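Side-chain contacts in TRAP dicarboxylate transporter-DctP subunit (PDB 4PE3), which probably serves as the periplasmic solute-binding subunit of a TRAP transporter, capturing small organic acids for uptake, and was crystallised in its open, ligand-free form: residues 179-184 and 237-242; 185-190 and 309-314. All blocks are in the same frame, centred on the assembly; numbering follows the deposited sequence.

Both contacts hold helix 180-187, interaction 1 by its first turn and interaction 2 by its last, with centres about 10 Å apart. Interaction 1 is the more buried, about 9 Å from the centre of the chain; there the helix meets an irregular segment with a serine close to a zinc ion and a histidine bonded to a zinc ligand, D213. Interaction 2, about 19 Å from that centre, is only partly buried: an isoleucine methyl packs on two alanines and their peptide. F185 connects them: its ring meets that of H238 edge-to-face, with F185 CE2 3.8 Å from H238 CD2. V184 bridges too, its CG1 lying 3.9 Å from A312 CB.

Interaction 1 (179-184 and 237-242); sequences GLIANV and FHSLPL
I181 reaches from helix 180-187 to H238 and S239, on the irregular segment that runs into strand 243-248. The helix lies between the neighbouring parallel strands 173-175 and 191-193, as the helix of a beta-alpha-beta crossover, in one of the two alpha/beta lobes of this solute-binding fold; strand 243-248 belongs to the sheet of the other. Before the contact itself, F237 stacks on W300 and meets F308 edge-to-face. H238 then makes the closest approach: its CD2 lies 3.8 Å from I181 CG2, and the same methyl is 4.0 Å from H238 NE2. The methyl arrives obliquely to the imidazole, and the two side chains cross at about a right angle. With CG1 of I181 beside the backbone N (chi1 -66°), CG2 falls anti to that N, while CG of H238 sits between its own backbone N and carbonyl carbon at chi1 90°, some 30° past the ideal stagger. NE2 is hydrogen-bonded to D213 OD2, and because D213 is a zinc ligand, H238 is a second-shell residue that probably helps to orient that carboxylate. Next in sequence, S239 has its CB 3.6 Å above one face of the imidazole, offset toward the rim. The serine side chain comes within about 4 Å of a bound zinc ion, and its OG is 4.5 Å from I181 CD1, a loose contact. The amide of N111 steadies this part of the segment through two hydrogen bonds, ND2 with S239 OG and OD1 with L240 N.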
loop_
_atom_site.group_PDB
_atom_site.type_symbol
_atom_site.label_atom_id
_atom_site.label_comp_id
_atom_site.label_asym_id
_atom_site.label_seq_id
_atom_site.Cartn_x
_atom_site.Cartn_y
_atom_site.Cartn_z
ATOM N N GLY A 179 7.412 -5.534 -12.909
ATOM C CA GLY A 179 8.100 -4.467 -12.210
ATOM C C GLY A 179 8.775 -4.906 -10.922
ATOM O O GLY A 179 9.334 -5.993 -10.827
ATOM N N LEU A 180 8.719 -4.048 -9.919
ATOM C CA LEU A 180 9.510 -4.258 -8.719
ATOM C C LEU A 180 9.125 -5.549 -7.998
ATOM O O LEU A 180 9.999 -6.237 -7.478
ATOM C CB LEU A 180 9.401 -3.046 -7.797
ATOM C CG LEU A 180 10.268 -3.072 -6.541
ATOM C CD1 LEU A 180 11.763 -3.176 -6.866
ATOM C CD2 LEU A 180 9.966 -1.814 -5.728
ATOM N N ILE A 181 7.852 -5.916 -7.964
ATOM C CA ILE A 181 7.488 -7.178 -7.306
ATOM C C ILE A 181 8.163 -8.366 -7.986
ATOM O O ILE A 181 8.834 -9.163 -7.327
ATOM C CB ILE A 181 5.965 -7.391 -7.221
ATOM C CG1 ILE A 181 5.368 -6.331 -6.305
ATOM C CG2 ILE A 181 5.645 -8.775 -6.687
ATOM C CD1 ILE A 181 3.845 -6.239 -6.375
ATOM N N ALA A 182 7.993 -8.518 -9.297
ATOM C CA ALA A 182 8.665 -9.599 -10.005
ATOM C C ALA A 182 10.186 -9.531 -9.828
ATOM O O ALA A 182 10.832 -10.580 -9.657
ATOM C CB ALA A 182 8.311 -9.583 -11.483
ATOM N N ASN A 183 10.758 -8.324 -9.889
ATOM C CA ASN A 183 12.202 -8.187 -9.831
ATOM C C ASN A 183 12.754 -8.593 -8.474
ATOM O O ASN A 183 13.825 -9.205 -8.411
ATOM C CB ASN A 183 12.622 -6.770 -10.207
ATOM C CG ASN A 183 12.366 -6.468 -11.670
ATOM O OD1 ASN A 183 12.226 -7.378 -12.486
ATOM N ND2 ASN A 183 12.297 -5.183 -12.011
ATOM N N VAL A 184 12.036 -8.296 -7.395
ATOM C CA VAL A 184 12.418 -8.747 -6.060
ATOM C C VAL A 184 12.304 -10.271 -5.946
ATOM O O VAL A 184 13.228 -10.928 -5.453
ATOM C CB VAL A 184 11.606 -8.045 -4.967
ATOM C CG1 VAL A 184 11.829 -8.666 -3.610
ATOM C CG2 VAL A 184 11.992 -6.564 -4.913
ATOM N N PHE A 237 4.763 -10.352 3.390
ATOM C CA PHE A 237 6.125 -9.838 3.492
ATOM C C PHE A 237 6.541 -8.999 2.295
ATOM O O PHE A 237 7.724 -8.671 2.176
ATOM C CB PHE A 237 7.132 -10.993 3.676
ATOM C CG PHE A 237 7.050 -12.035 2.609
ATOM C CD1 PHE A 237 7.701 -11.859 1.415
ATOM C CD2 PHE A 237 6.289 -13.184 2.793
ATOM C CE1 PHE A 237 7.620 -12.794 0.416
ATOM C CE2 PHE A 237 6.175 -14.114 1.787
ATOM C CZ PHE A 237 6.831 -13.920 0.591
ATOM N N HIS A 238 5.619 -8.615 1.410
ATOM C CA HIS A 238 6.089 -7.975 0.196
ATOM C C HIS A 238 5.300 -6.824 -0.404
ATOM O O HIS A 238 5.897 -6.022 -1.114
ATOM C CB HIS A 238 6.384 -9.009 -0.880
ATOM C CG HIS A 238 5.213 -9.314 -1.743
ATOM N ND1 HIS A 238 4.197 -10.160 -1.359
ATOM C CD2 HIS A 238 4.880 -8.853 -2.970
ATOM C CE1 HIS A 238 3.281 -10.197 -2.310
ATOM N NE2 HIS A 238 3.679 -9.424 -3.305
ATOM N N SER A 239 3.993 -6.697 -0.163
ATOM C CA SER A 239 3.203 -5.687 -0.850
ATOM C C SER A 239 2.263 -4.954 0.104
ATOM O O SER A 239 1.374 -5.568 0.703
ATOM C CB SER A 239 2.396 -6.305 -1.974
ATOM O OG SER A 239 1.670 -5.253 -2.610
ATOM N N LEU A 240 2.453 -3.649 0.254
ATOM C CA LEU A 240 1.659 -2.840 1.151
ATOM C C LEU A 240 1.489 -1.475 0.474
ATOM O O LEU A 240 2.301 -0.567 0.691
ATOM C CB LEU A 240 2.353 -2.719 2.513
ATOM C CG LEU A 240 1.487 -2.310 3.707
ATOM C CD1 LEU A 240 2.221 -2.579 5.036
ATOM C CD2 LEU A 240 1.100 -0.861 3.601
ATOM N N PRO A 241 0.472 -1.326 -0.382
ATOM C CA PRO A 241 0.359 -0.099 -1.174
ATOM C C PRO A 241 0.024 1.155 -0.360
ATOM O O PRO A 241 -0.764 1.121 0.576
ATOM C CB PRO A 241 -0.772 -0.405 -2.156
ATOM C CG PRO A 241 -0.889 -1.896 -2.171
ATOM C CD PRO A 241 -0.464 -2.371 -0.827
ATOM N N LEU A 242 0.638 2.270 -0.742
ATOM C CA LEU A 242 0.409 3.573 -0.119
ATOM C C LEU A 242 -0.708 4.295 -0.854
ATOM O O LEU A 242 -0.636 4.486 -2.064
ATOM C CB LEU A 242 1.692 4.412 -0.169
ATOM C CG LEU A 242 1.793 5.682 0.658
ATOM C CD1 LEU A 242 3.233 6.125 0.854
ATOM C CD2 LEU A 242 1.033 6.783 -0.034
#

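Interaction 2 (185-190 and 309-314); sequences FAAAGA and RGIARG
A single methyl, CG2 of I311 on helix 302-320, rests against A187 and A188, where helix 180-187 ends in a Schellman motif. Taken from its start, the first segment opens with F185, whose CA-CB bond points away from helix 302-320 and whose ring packs on F157 inside the lobe; its backbone O, however, receives the longer bond of the cap, from A190 N at 3.0 Å. A186 also points away, and its O accepts the second bond, from G189 N at 2.9 Å. A187 is the first residue to face helix 302-320: its CB is 3.9 Å from I311 CG2. A closer approach is made by the backbone, since the peptide linking A187 to A188 has both A187 C and A188 N at 3.8 Å from that methyl. A188 adds its own CB at 4.1 Å, so the isoleucine branch lies over two alanine methyls and the peptide that joins them. Nearest CA atoms, those of A188 and I311, are 6.4 Å apart, a short spacing that the small alanine side chains permit. G189 then leaves the helix with phi 88°, the positive value that completes the motif. The I311 side chain also touches V166. With CG1 of I311 beside the backbone N (chi1 -75°), CG2 is anti to that N, where it meets A187 CB and A188 CB.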
loop_
_atom_site.group_PDB
_atom_site.type_symbol
_atom_site.label_atom_id
_atom_site.label_comp_id
_atom_site.label_asym_id
_atom_site.label_seq_id
_atom_site.Cartn_x
_atom_site.Cartn_y
_atom_site.Cartn_z
ATOM N N PHE A 185 11.208 -10.866 -6.417
ATOM C CA PHE A 185 11.105 -12.324 -6.366
ATOM C C PHE A 185 12.211 -12.984 -7.172
ATOM O O PHE A 185 12.795 -13.963 -6.709
ATOM C CB PHE A 185 9.698 -12.834 -6.735
ATOM C CG PHE A 185 8.728 -12.732 -5.591
ATOM C CD1 PHE A 185 8.865 -13.557 -4.491
ATOM C CD2 PHE A 185 7.706 -11.804 -5.583
ATOM C CE1 PHE A 185 7.994 -13.474 -3.425
ATOM C CE2 PHE A 185 6.844 -11.725 -4.496
ATOM C CZ PHE A 185 7.003 -12.547 -3.426
ATOM N N ALA A 186 12.535 -12.444 -8.343
ATOM C CA ALA A 186 13.660 -12.970 -9.119
ATOM C C ALA A 186 14.989 -12.838 -8.382
ATOM O O ALA A 186 15.816 -13.744 -8.445
ATOM C CB ALA A 186 13.740 -12.296 -10.453
ATOM N N ALA A 187 15.199 -11.716 -7.697
ATOM C CA ALA A 187 16.420 -11.518 -6.936
ATOM C C ALA A 187 16.522 -12.533 -5.791
ATOM O O ALA A 187 17.626 -12.897 -5.364
ATOM C CB ALA A 187 16.448 -10.098 -6.393
ATOM N N ALA A 188 15.378 -12.991 -5.294
ATOM C CA ALA A 188 15.316 -14.023 -4.259
ATOM C C ALA A 188 15.447 -15.438 -4.835
ATOM O O ALA A 188 15.416 -16.412 -4.098
ATOM C CB ALA A 188 14.009 -13.922 -3.480
ATOM N N GLY A 189 15.604 -15.540 -6.143
ATOM C CA GLY A 189 15.780 -16.834 -6.774
ATOM C C GLY A 189 14.488 -17.517 -7.161
ATOM O O GLY A 189 14.524 -18.662 -7.617
ATOM N N ALA A 190 13.351 -16.848 -6.985
ATOM C CA ALA A 190 12.082 -17.391 -7.448
ATOM C C ALA A 190 11.954 -17.164 -8.949
ATOM O O ALA A 190 12.774 -16.471 -9.564
ATOM C CB ALA A 190 10.939 -16.759 -6.706
ATOM N N ARG A 309 14.070 -8.101 3.340
ATOM C CA ARG A 309 14.401 -6.690 3.097
ATOM C C ARG A 309 15.746 -6.509 2.418
ATOM O O ARG A 309 15.908 -5.671 1.540
ATOM C CB ARG A 309 14.442 -5.869 4.385
ATOM C CG ARG A 309 13.114 -5.737 5.035
ATOM C CD ARG A 309 13.129 -4.690 6.132
ATOM N NE ARG A 309 11.817 -4.699 6.740
ATOM C CZ ARG A 309 11.428 -5.517 7.712
ATOM N NH1 ARG A 309 12.297 -6.342 8.287
ATOM N NH2 ARG A 309 10.167 -5.463 8.134
ATOM N N GLY A 310 16.717 -7.296 2.849
ATOM C CA GLY A 310 18.056 -7.186 2.308
ATOM C C GLY A 310 18.103 -7.577 0.845
ATOM O O GLY A 310 18.794 -6.962 0.044
ATOM N N ILE A 311 17.354 -8.608 0.478
ATOM C CA ILE A 311 17.298 -8.983 -0.921
ATOM C C ILE A 311 16.599 -7.872 -1.707
ATOM O O ILE A 311 17.053 -7.462 -2.764
ATOM C CB ILE A 311 16.567 -10.319 -1.108
ATOM C CG1 ILE A 311 17.481 -11.449 -0.654
ATOM C CG2 ILE A 311 16.199 -10.533 -2.553
ATOM C CD1 ILE A 311 16.840 -12.398 0.290
ATOM N N ALA A 312 15.483 -7.396 -1.177
ATOM C CA ALA A 312 14.689 -6.383 -1.854
ATOM C C ALA A 312 15.483 -5.089 -2.034
ATOM O O ALA A 312 15.363 -4.407 -3.062
ATOM C CB ALA A 312 13.423 -6.136 -1.069
ATOM N N ARG A 313 16.308 -4.774 -1.047
ATOM C CA ARG A 313 17.090 -3.534 -1.061
ATOM C C ARG A 313 17.954 -3.437 -2.312
ATOM O O ARG A 313 18.133 -2.362 -2.868
ATOM C CB ARG A 313 17.961 -3.434 0.187
ATOM C CG ARG A 313 18.755 -2.108 0.310
ATOM C CD ARG A 313 20.109 -2.334 0.972
ATOM N NE ARG A 313 20.895 -3.333 0.258
ATOM C CZ ARG A 313 21.522 -3.125 -0.898
ATOM N NH1 ARG A 313 21.470 -1.942 -1.478
ATOM N NH2 ARG A 313 22.199 -4.116 -1.473
ATOM N N GLY A 314 18.525 -4.555 -2.745
ATOM C CA GLY A 314 19.301 -4.552 -3.971
ATOM C C GLY A 314 18.482 -4.079 -5.164
ATOM O O GLY A 314 18.985 -3.410 -6.066
#